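Dachshund homolog 1 (Homo sapiens, PDB 1L8R) regulates transcription in organ development with SIX and EYA proteins, here represented by its DACHbox-N domain with a winged-helix-like DNA-binding motif. Local coordinates at residues A[27-30]-A[31-34]; A[60-63]-A[64-68]; A[69-73]-A[74-78]; A[90-93]-A[94-97]. One frame throughout, in Å; residues are numbered along the deposited sequence.

Contact 1 (A[27-30]-A[31-34])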
loop_
_atom_site.group_PDB
_atom_site.type_symbol
_atom_site.label_atom_id
_atom_site.label_comp_id
_atom_site.label_asym_id
_atom_site.label_seq_id
_atom_site.Cartn_x
_atom_site.Cartn_y
_atom_site.Cartn_z
ATOM N N LEU A 27 -3.644 -6.542 -4.049
ATOM C CA LEU A 27 -2.840 -5.728 -3.152
ATOM C C LEU A 27 -3.095 -4.257 -3.407
ATOM O O LEU A 27 -3.397 -3.859 -4.530
ATOM C CB LEU A 27 -1.361 -6.026 -3.375
ATOM C CG LEU A 27 -0.957 -7.496 -3.368
ATOM C CD1 LEU A 27 0.532 -7.592 -3.682
ATOM C CD2 LEU A 27 -1.271 -8.135 -2.024
ATOM N N ILE A 28 -2.988 -3.446 -2.362
ATOM C CA ILE A 28 -3.189 -2.024 -2.541
ATOM C C ILE A 28 -1.913 -1.251 -2.233
ATOM O O ILE A 28 -0.977 -1.766 -1.594
ATOM C CB ILE A 28 -4.384 -1.485 -1.691
ATOM C CG1 ILE A 28 -4.153 -1.730 -0.200
ATOM C CG2 ILE A 28 -5.672 -2.189 -2.129
ATOM C CD1 ILE A 28 -4.390 -3.147 0.224
ATOM N N CYS A 29 -1.876 -0.019 -2.719
ATOM C CA CYS A 29 -0.730 0.861 -2.542
ATOM C C CYS A 29 -0.576 1.260 -1.073
ATOM O O CYS A 29 -1.398 1.999 -0.531
ATOM C CB CYS A 29 -0.917 2.088 -3.421
ATOM S SG CYS A 29 0.350 3.316 -3.223
ATOM N N LEU A 30 0.473 0.760 -0.431
ATOM C CA LEU A 30 0.712 1.038 0.984
ATOM C C LEU A 30 0.873 2.517 1.350
ATOM O O LEU A 30 0.203 3.004 2.268
ATOM C CB LEU A 30 1.925 0.248 1.480
ATOM C CG LEU A 30 2.326 0.468 2.946
ATOM C CD1 LEU A 30 1.140 0.180 3.858
ATOM C CD2 LEU A 30 3.505 -0.436 3.286
ATOM N N PRO A 31 1.757 3.252 0.653
ATOM C CA PRO A 31 1.927 4.673 0.984
ATOM C C PRO A 31 0.629 5.459 0.862
ATOM O O PRO A 31 0.367 6.369 1.656
ATOM C CB PRO A 31 2.979 5.142 -0.017
ATOM C CG PRO A 31 3.790 3.917 -0.249
ATOM C CD PRO A 31 2.738 2.837 -0.369
ATOM N N GLN A 32 -0.183 5.111 -0.133
ATOM C CA GLN A 32 -1.454 5.795 -0.342
ATOM C C GLN A 32 -2.401 5.515 0.817
ATOM O O GLN A 32 -3.021 6.440 1.348
ATOM C CB GLN A 32 -2.096 5.353 -1.660
ATOM C CG GLN A 32 -3.447 5.999 -1.947
ATOM C CD GLN A 32 -3.982 5.626 -3.317
ATOM O OE1 GLN A 32 -3.859 4.480 -3.746
ATOM N NE2 GLN A 32 -4.590 6.588 -4.002
ATOM N N ALA A 33 -2.512 4.247 1.210
ATOM C CA ALA A 33 -3.383 3.868 2.323
ATOM C C ALA A 33 -2.888 4.541 3.598
ATOM O O ALA A 33 -3.682 4.969 4.437
ATOM C CB ALA A 33 -3.401 2.346 2.493
ATOM N N PHE A 34 -1.570 4.622 3.740
ATOM C CA PHE A 34 -0.958 5.264 4.896
ATOM C C PHE A 34 -1.394 6.731 4.969
ATOM O O PHE A 34 -1.881 7.185 6.006
ATOM C CB PHE A 34 0.567 5.185 4.792
ATOM C CG PHE A 34 1.292 6.055 5.783
ATOM C CD1 PHE A 34 1.371 5.692 7.121
ATOM C CD2 PHE A 34 1.881 7.246 5.376
ATOM C CE1 PHE A 34 2.030 6.505 8.045
ATOM C CE2 PHE A 34 2.541 8.065 6.290
ATOM C CZ PHE A 34 2.615 7.693 7.625
#
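C29 and Q32 meet where strand 25-29 runs straight into helix 30-37, and the contact is chiefly a matter of satisfying the first amides of that helix. C29 sits at the N-cap. Its SG is anti to the backbone N (chi1 176°), which carries the sulfur round to the carbonyl side, over the opening turn; there Q32 N points at SG in a weak capping bond of 3.6 Å. The same sulfur rests against the Q32 side chain, SG to CB 3.5 Å, and also touches P31, where SG lies 3.8 Å from CD. The backbone of C29 does the firmer work: A33 N donates to C29 O at 3.1 Å, and the donor lies in the carbonyl plane. One residue on, F34 N reaches L30 O at 2.8 Å, so the regular helical pattern is set from the first turn. Backbone hydrogen bonds also pair C29 with A18 and L30 with K84. P31, with no N-H to offer, asks for no acceptor here, and its ring lies across the L30 side chain at about a right angle. The Q32 chain runs out extended; its OE1 takes its hydrogen bond from A18 N on strand 15-22, tying the helix start to the sheet. The buried L30 side chain turns the other way, onto Y49 and L52 of helix 45-54 and I86 of strand 84-87. The whole is a strand-to-helix junction with a cysteine N-cap and a proline in the first turn, set in the core of this Dachshund domain.

Contact 2 (A[60-63]-A[64-68]); sequences VVCN and VEQVR
The chain leaves strand 60-61 through C62 and turns at N63 into helix 64-73, where V67 N bonds to N63 O at 3.0 Å to close the first turn. N63 and Q66 form a capping box, a reciprocal exchange between the N-cap residue and the residue three places on. In one direction, Q66 N gives its hydrogen to N63 OD1 at 2.9 Å, the donor tilted from the plane of the side-chain carbonyl. In the other, N63 N donates to Q66 OE1, also at 2.9 Å, with an N-H...O angle of 162°. N63 CG stands between its own backbone N and carbonyl carbon (chi1 56°), and this brings OD1 over the open end of the helix. The two side chains cross at about a right angle, yet their amides lie stacked, planes 20° apart, with N63 ND2 3.4 Å from Q66 CD. Both outer nitrogens are satisfied by the N-terminal segment: N63 ND2 by N5 OD1 and Q66 NE2 by N4 O. With an alanine in place of Q66, N63 N is likely to lose its acceptor and N4 O this donor, and the N63 amide the flat group it stacks on. The same Q66 OE1 comes within 3.3 Å of C62 CA, so the end of the glutamine lies beside the residue just before the N-cap. C62 itself faces inward beside C83, and its CB meets the V67 methyl CG2 at 3.7 Å.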
loop_
_atom_site.group_PDB
_atom_site.type_symbol
_atom_site.label_atom_id
_atom_site.label_comp_id
_atom_site.label_asym_id
_atom_site.label_seq_id
_atom_site.Cartn_x
_atom_site.Cartn_y
_atom_site.Cartn_z
ATOM N N VAL A 60 4.901 -6.528 -0.855
ATOM C CA VAL A 60 5.336 -6.818 -2.214
ATOM C C VAL A 60 6.018 -5.571 -2.768
ATOM O O VAL A 60 5.570 -4.447 -2.544
ATOM C CB VAL A 60 4.136 -7.188 -3.119
ATOM C CG1 VAL A 60 4.505 -7.015 -4.590
ATOM C CG2 VAL A 60 3.703 -8.623 -2.835
ATOM N N VAL A 61 7.120 -5.764 -3.484
ATOM C CA VAL A 61 7.829 -4.630 -4.058
ATOM C C VAL A 61 7.321 -4.307 -5.460
ATOM O O VAL A 61 7.279 -5.177 -6.335
ATOM C CB VAL A 61 9.352 -4.891 -4.122
ATOM C CG1 VAL A 61 10.062 -3.708 -4.816
ATOM C CG2 VAL A 61 9.900 -5.061 -2.714
ATOM N N CYS A 62 6.921 -3.055 -5.662
ATOM C CA CYS A 62 6.425 -2.597 -6.956
ATOM C C CYS A 62 7.520 -2.607 -8.002
ATOM O O CYS A 62 8.654 -2.213 -7.725
ATOM C CB CYS A 62 5.909 -1.166 -6.872
ATOM S SG CYS A 62 4.297 -1.006 -6.126
ATOM N N ASN A 63 7.181 -3.037 -9.210
ATOM C CA ASN A 63 8.168 -3.024 -10.279
ATOM C C ASN A 63 8.164 -1.628 -10.916
ATOM O O ASN A 63 7.324 -0.779 -10.590
ATOM C CB ASN A 63 7.885 -4.129 -11.315
ATOM C CG ASN A 63 6.494 -4.044 -11.918
ATOM O OD1 ASN A 63 6.079 -2.995 -12.395
ATOM N ND2 ASN A 63 5.778 -5.163 -11.917
ATOM N N VAL A 64 9.103 -1.374 -11.814
ATOM C CA VAL A 64 9.191 -0.065 -12.441
ATOM C C VAL A 64 7.891 0.429 -13.082
ATOM O O VAL A 64 7.543 1.608 -12.960
ATOM C CB VAL A 64 10.318 -0.043 -13.492
ATOM C CG1 VAL A 64 10.251 1.249 -14.300
ATOM C CG2 VAL A 64 11.666 -0.137 -12.789
ATOM N N GLU A 65 7.180 -0.462 -13.766
ATOM C CA GLU A 65 5.939 -0.086 -14.425
ATOM C C GLU A 65 4.860 0.325 -13.429
ATOM O O GLU A 65 4.163 1.318 -13.648
ATOM C CB GLU A 65 5.421 -1.238 -15.285
ATOM C CG GLU A 65 4.273 -0.839 -16.183
ATOM C CD GLU A 65 3.728 -1.999 -16.988
ATOM O OE1 GLU A 65 4.519 -2.895 -17.345
ATOM O OE2 GLU A 65 2.512 -2.001 -17.276
ATOM N N GLN A 66 4.739 -0.431 -12.341
ATOM C CA GLN A 66 3.735 -0.151 -11.311
ATOM C C GLN A 66 4.034 1.173 -10.617
ATOM O O GLN A 66 3.125 1.953 -10.325
ATOM C CB GLN A 66 3.696 -1.288 -10.288
ATOM C CG GLN A 66 3.145 -2.606 -10.867
ATOM C CD GLN A 66 3.398 -3.790 -9.968
ATOM O OE1 GLN A 66 4.330 -3.784 -9.152
ATOM N NE2 GLN A 66 2.589 -4.835 -10.122
ATOM N N VAL A 67 5.308 1.428 -10.342
ATOM C CA VAL A 67 5.675 2.686 -9.691
ATOM C C VAL A 67 5.261 3.874 -10.563
ATOM O O VAL A 67 4.669 4.847 -10.073
ATOM C CB VAL A 67 7.195 2.754 -9.420
ATOM C CG1 VAL A 67 7.591 4.183 -9.012
ATOM C CG2 VAL A 67 7.567 1.771 -8.320
ATOM N N ARG A 68 5.544 3.792 -11.859
ATOM C CA ARG A 68 5.196 4.869 -12.777
ATOM C C ARG A 68 3.684 5.093 -12.855
ATOM O O ARG A 68 3.221 6.233 -12.905
ATOM C CB ARG A 68 5.764 4.577 -14.168
ATOM C CG ARG A 68 7.284 4.540 -14.200
ATOM C CD ARG A 68 7.794 4.303 -15.607
ATOM N NE ARG A 68 7.368 5.368 -16.508
ATOM C CZ ARG A 68 7.618 5.389 -17.813
ATOM N NH1 ARG A 68 8.296 4.396 -18.377
ATOM N NH2 ARG A 68 7.182 6.401 -18.555
#

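Contact 3 (A[69-73]-A[74-78])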
loop_
_atom_site.group_PDB
_atom_site.type_symbol
_atom_site.label_atom_id
_atom_site.label_comp_id
_atom_site.label_asym_id
_atom_site.label_seq_id
_atom_site.Cartn_x
_atom_site.Cartn_y
_atom_site.Cartn_z
ATOM N N ILE A 69 2.914 4.010 -12.863
ATOM C CA ILE A 69 1.459 4.144 -12.917
ATOM C C ILE A 69 0.952 4.814 -11.636
ATOM O O ILE A 69 0.122 5.724 -11.688
ATOM C CB ILE A 69 0.776 2.764 -13.091
ATOM C CG1 ILE A 69 1.025 2.245 -14.509
ATOM C CG2 ILE A 69 -0.732 2.878 -12.824
ATOM C CD1 ILE A 69 0.717 0.779 -14.685
ATOM N N LEU A 70 1.462 4.383 -10.489
ATOM C CA LEU A 70 1.026 4.954 -9.218
ATOM C C LEU A 70 1.371 6.435 -9.147
ATOM O O LEU A 70 0.603 7.228 -8.608
ATOM C CB LEU A 70 1.657 4.192 -8.054
ATOM C CG LEU A 70 1.198 2.730 -7.980
ATOM C CD1 LEU A 70 2.032 1.954 -6.994
ATOM C CD2 LEU A 70 -0.274 2.700 -7.573
ATOM N N ARG A 71 2.522 6.817 -9.692
ATOM C CA ARG A 71 2.882 8.234 -9.689
ATOM C C ARG A 71 1.924 9.015 -10.594
ATOM O O ARG A 71 1.492 10.124 -10.258
ATOM C CB ARG A 71 4.320 8.433 -10.175
ATOM C CG ARG A 71 5.369 7.976 -9.187
ATOM C CD ARG A 71 6.681 8.707 -9.431
ATOM N NE ARG A 71 7.152 8.563 -10.804
ATOM C CZ ARG A 71 8.235 7.875 -11.153
ATOM N NH1 ARG A 71 8.960 7.264 -10.227
ATOM N NH2 ARG A 71 8.595 7.807 -12.427
ATOM N N GLY A 72 1.586 8.423 -11.736
ATOM C CA GLY A 72 0.687 9.066 -12.680
ATOM C C GLY A 72 -0.719 9.236 -12.141
ATOM O O GLY A 72 -1.405 10.198 -12.484
ATOM N N LEU A 73 -1.140 8.299 -11.294
ATOM C CA LEU A 73 -2.471 8.309 -10.686
ATOM C C LEU A 73 -2.529 9.204 -9.467
ATOM O O LEU A 73 -3.610 9.464 -8.938
ATOM C CB LEU A 73 -2.865 6.894 -10.247
ATOM C CG LEU A 73 -3.179 5.841 -11.305
ATOM C CD1 LEU A 73 -3.266 4.479 -10.649
ATOM C CD2 LEU A 73 -4.491 6.184 -11.996
ATOM N N GLY A 74 -1.366 9.654 -9.010
ATOM C CA GLY A 74 -1.311 10.494 -7.831
ATOM C C GLY A 74 -1.318 9.673 -6.552
ATOM O O GLY A 74 -1.410 10.235 -5.458
ATOM N N ALA A 75 -1.231 8.348 -6.684
ATOM C CA ALA A 75 -1.220 7.449 -5.531
ATOM C C ALA A 75 0.024 7.683 -4.683
ATOM O O ALA A 75 -0.014 7.562 -3.457
ATOM C CB ALA A 75 -1.286 5.999 -5.989
ATOM N N ILE A 76 1.133 7.980 -5.354
ATOM C CA ILE A 76 2.393 8.303 -4.686
ATOM C C ILE A 76 2.875 9.617 -5.306
ATOM O O ILE A 76 2.462 9.978 -6.418
ATOM C CB ILE A 76 3.469 7.199 -4.882
ATOM C CG1 ILE A 76 3.626 6.873 -6.373
ATOM C CG2 ILE A 76 3.096 5.961 -4.069
ATOM C CD1 ILE A 76 4.765 5.890 -6.671
ATOM N N GLN A 77 3.735 10.332 -4.590
ATOM C CA GLN A 77 4.245 11.616 -5.057
ATOM C C GLN A 77 5.217 11.514 -6.232
ATOM O O GLN A 77 5.894 10.503 -6.409
ATOM C CB GLN A 77 4.890 12.366 -3.892
ATOM C CG GLN A 77 3.879 12.852 -2.863
ATOM C CD GLN A 77 2.900 13.858 -3.446
ATOM O OE1 GLN A 77 3.280 14.974 -3.807
ATOM N NE2 GLN A 77 1.633 13.466 -3.546
ATOM N N PRO A 78 5.297 12.577 -7.051
ATOM C CA PRO A 78 6.168 12.648 -8.228
ATOM C C PRO A 78 7.632 12.265 -8.032
ATOM O O PRO A 78 8.251 11.718 -8.943
ATOM C CB PRO A 78 6.012 14.097 -8.679
ATOM C CG PRO A 78 4.602 14.393 -8.321
ATOM C CD PRO A 78 4.495 13.808 -6.930
HETATM O O HOH W 1 1.894 11.858 -8.255
#
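L70, a buried residue in the last turns of helix 64-73, folds back on what follows: its methyl CD2 meets A75 CB at 3.8 Å, and its CB packs on I76 CG1 at 3.7 Å. Its carbonyl faces the returning chain and receives two weak bonds, from A75 N at 2.9 Å with a bent angle of 127°, and from I76 N at 3.4 Å. R71 comes next. Its CG presses on I76 CD1 at 3.3 Å, and the chain then bends at chi3 (-55°), laying CD 3.4 Å from P78 O, while NH1 goes on to hydrogen-bond V80 O. Replacing R71 with an alanine would probably leave V80 O without this donor and open a gap beside the I76 methyl. The carbonyl of R71 is shared: G74 N approaches at 3.2 Å from above its plane rather than along a lone pair, and a water donates to R71 O and to I76 O, bridging helix and loop. G72 and L73 complete the turn, L73 reaching outward to C7. At G74 phi becomes positive (84°); a beta carbon there would collide with L73 O, a conformation suited to glycine. Beyond it, A75 and I76 touch Q32 and P31 of helix 30-37. The I76 contacts are additions; the bonds A75 N to L70 O and G74 N to R71 O, with the apolar L70–A75 pair, make a Schellman motif, a common way of ending an alpha helix.

Contact 4 (A[90-93]-A[94-97]); sequences DFET and LYND
This is a contact within one helix, one turn against the next in the C-terminal helix 88-99, whose inner face packs on helices 30-37 and 45-54. Four successive backbone bonds hold it, from L94 N to D90 O through D97 N to T93 O; the shortest links Y95 N to F91 O at 2.6 Å. On the buried side F91 and L94 cross at a slant, the ring carbon CD1 4.1 Å from the L94 methyl CD2. Both side chains leave anti to their backbone N (F91 chi1 -179°), and their ends go on to separate neighbours, F91 to A33 and F37, L94 to V48 and L52. Y95 CB lies 4.3 Å from F91 CE2, while its ring leads away from F91, touching F37 and L41. E92 folds back at chi2 (-53°) to bring OE1 4.1 Å from Y95 CB, its carboxylate plane 66° from the phenol ring. That same OE1 accepts 2.6 Å from a water, which also donates to N96 OD1 at 2.7 Å. R13 joins the two, its NH1 in a salt bridge to E92 OE1 and its charge in a cation-pi contact with Y95, and D97 OD1 pairs likewise with R54 NH2. With R13 so placed, E92 is likely to stay ionised, and this side appears to be held largely by charge and water, where F91 and L94 rely on apolar packing.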
loop_
_atom_site.group_PDB
_atom_site.type_symbol
_atom_site.label_atom_id
_atom_site.label_comp_id
_atom_site.label_asym_id
_atom_site.label_seq_id
_atom_site.Cartn_x
_atom_site.Cartn_y
_atom_site.Cartn_z
ATOM N N ASP A 90 -4.045 -7.411 5.307
ATOM C CA ASP A 90 -2.800 -7.095 5.991
ATOM C C ASP A 90 -2.763 -5.625 6.385
ATOM O O ASP A 90 -2.178 -5.258 7.413
ATOM C CB ASP A 90 -1.591 -7.446 5.114
ATOM C CG ASP A 90 -1.263 -8.935 5.138
ATOM O OD1 ASP A 90 -1.770 -9.647 6.031
ATOM O OD2 ASP A 90 -0.486 -9.397 4.278
ATOM N N PHE A 91 -3.388 -4.769 5.585
ATOM C CA PHE A 91 -3.390 -3.366 5.942
ATOM C C PHE A 91 -4.236 -3.198 7.201
ATOM O O PHE A 91 -3.876 -2.448 8.097
ATOM C CB PHE A 91 -3.980 -2.490 4.844
ATOM C CG PHE A 91 -3.970 -1.032 5.192
ATOM C CD1 PHE A 91 -2.782 -0.309 5.168
ATOM C CD2 PHE A 91 -5.129 -0.397 5.619
ATOM C CE1 PHE A 91 -2.741 1.022 5.571
ATOM C CE2 PHE A 91 -5.101 0.932 6.026
ATOM C CZ PHE A 91 -3.906 1.645 6.001
ATOM N N GLU A 92 -5.362 -3.903 7.263
ATOM C CA GLU A 92 -6.228 -3.791 8.433
ATOM C C GLU A 92 -5.494 -4.293 9.673
ATOM O O GLU A 92 -5.621 -3.715 10.749
ATOM C CB GLU A 92 -7.536 -4.567 8.229
ATOM C CG GLU A 92 -8.400 -4.070 7.064
ATOM C CD GLU A 92 -8.707 -2.570 7.108
ATOM O OE1 GLU A 92 -8.446 -1.915 8.139
ATOM O OE2 GLU A 92 -9.223 -2.043 6.099
ATOM N N THR A 93 -4.721 -5.364 9.520
ATOM C CA THR A 93 -3.946 -5.900 10.631
ATOM C C THR A 93 -2.973 -4.808 11.070
ATOM O O THR A 93 -2.791 -4.561 12.261
ATOM C CB THR A 93 -3.147 -7.153 10.212
ATOM O OG1 THR A 93 -4.056 -8.201 9.846
ATOM C CG2 THR A 93 -2.266 -7.638 11.355
ATOM N N LEU A 94 -2.343 -4.159 10.095
ATOM C CA LEU A 94 -1.413 -3.075 10.385
ATOM C C LEU A 94 -2.166 -1.930 11.056
ATOM O O LEU A 94 -1.727 -1.389 12.069
ATOM C CB LEU A 94 -0.765 -2.569 9.095
ATOM C CG LEU A 94 -0.027 -1.236 9.223
ATOM C CD1 LEU A 94 1.209 -1.426 10.102
ATOM C CD2 LEU A 94 0.355 -0.725 7.847
ATOM N N TYR A 95 -3.310 -1.571 10.488
ATOM C CA TYR A 95 -4.111 -0.488 11.029
ATOM C C TYR A 95 -4.519 -0.773 12.472
ATOM O O TYR A 95 -4.411 0.096 13.335
ATOM C CB TYR A 95 -5.347 -0.256 10.151
ATOM C CG TYR A 95 -6.200 0.901 10.616
ATOM C CD1 TYR A 95 -7.165 0.724 11.606
ATOM C CD2 TYR A 95 -6.012 2.184 10.101
ATOM C CE1 TYR A 95 -7.918 1.795 12.072
ATOM C CE2 TYR A 95 -6.762 3.263 10.558
ATOM C CZ TYR A 95 -7.713 3.059 11.547
ATOM O OH TYR A 95 -8.454 4.119 12.013
ATOM N N ASN A 96 -4.977 -1.992 12.737
ATOM C CA ASN A 96 -5.385 -2.352 14.089
ATOM C C ASN A 96 -4.206 -2.245 15.051
ATOM O O ASN A 96 -4.353 -1.775 16.177
ATOM C CB ASN A 96 -5.959 -3.773 14.110
ATOM C CG ASN A 96 -7.192 -3.913 13.234
ATOM O OD1 ASN A 96 -7.878 -2.928 12.946
ATOM N ND2 ASN A 96 -7.490 -5.141 12.820
ATOM N N ASP A 97 -3.031 -2.662 14.592
ATOM C CA ASP A 97 -1.830 -2.622 15.418
ATOM C C ASP A 97 -1.358 -1.202 15.731
ATOM O O ASP A 97 -0.712 -0.966 16.750
ATOM C CB ASP A 97 -0.710 -3.406 14.731
ATOM C CG ASP A 97 0.522 -3.538 15.600
ATOM O OD1 ASP A 97 0.391 -3.999 16.755
ATOM O OD2 ASP A 97 1.623 -3.188 15.127
HETATM O O HOH W 2 -9.186 -2.468 10.612
#

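Contact 1 is the central one, almost at the middle of the chain; contacts 2, 3 and 4 sit 11 to 12 Å out, 2 and 3 across that centre from 4. Contacts 2 and 3, with exposed residues beside buried ones, start and finish helix 64-73, touching through V67 O and I76 CD1, 3.6 Å apart. Contact 1 touches all three: L27 on V60, C29 and Q32 on the 74-78 loop, and A33 on the F91 ring. Capping differs accordingly, a weak sulfur acceptor in the core, paired amides nearer the surface. Contact 3 ends its helix with a glycine turn, backbone bonds, apolar packing and one bridging water. Contact 4 has a buried face (F91, L94) and a polar one whose arginine partners lie outside its segments.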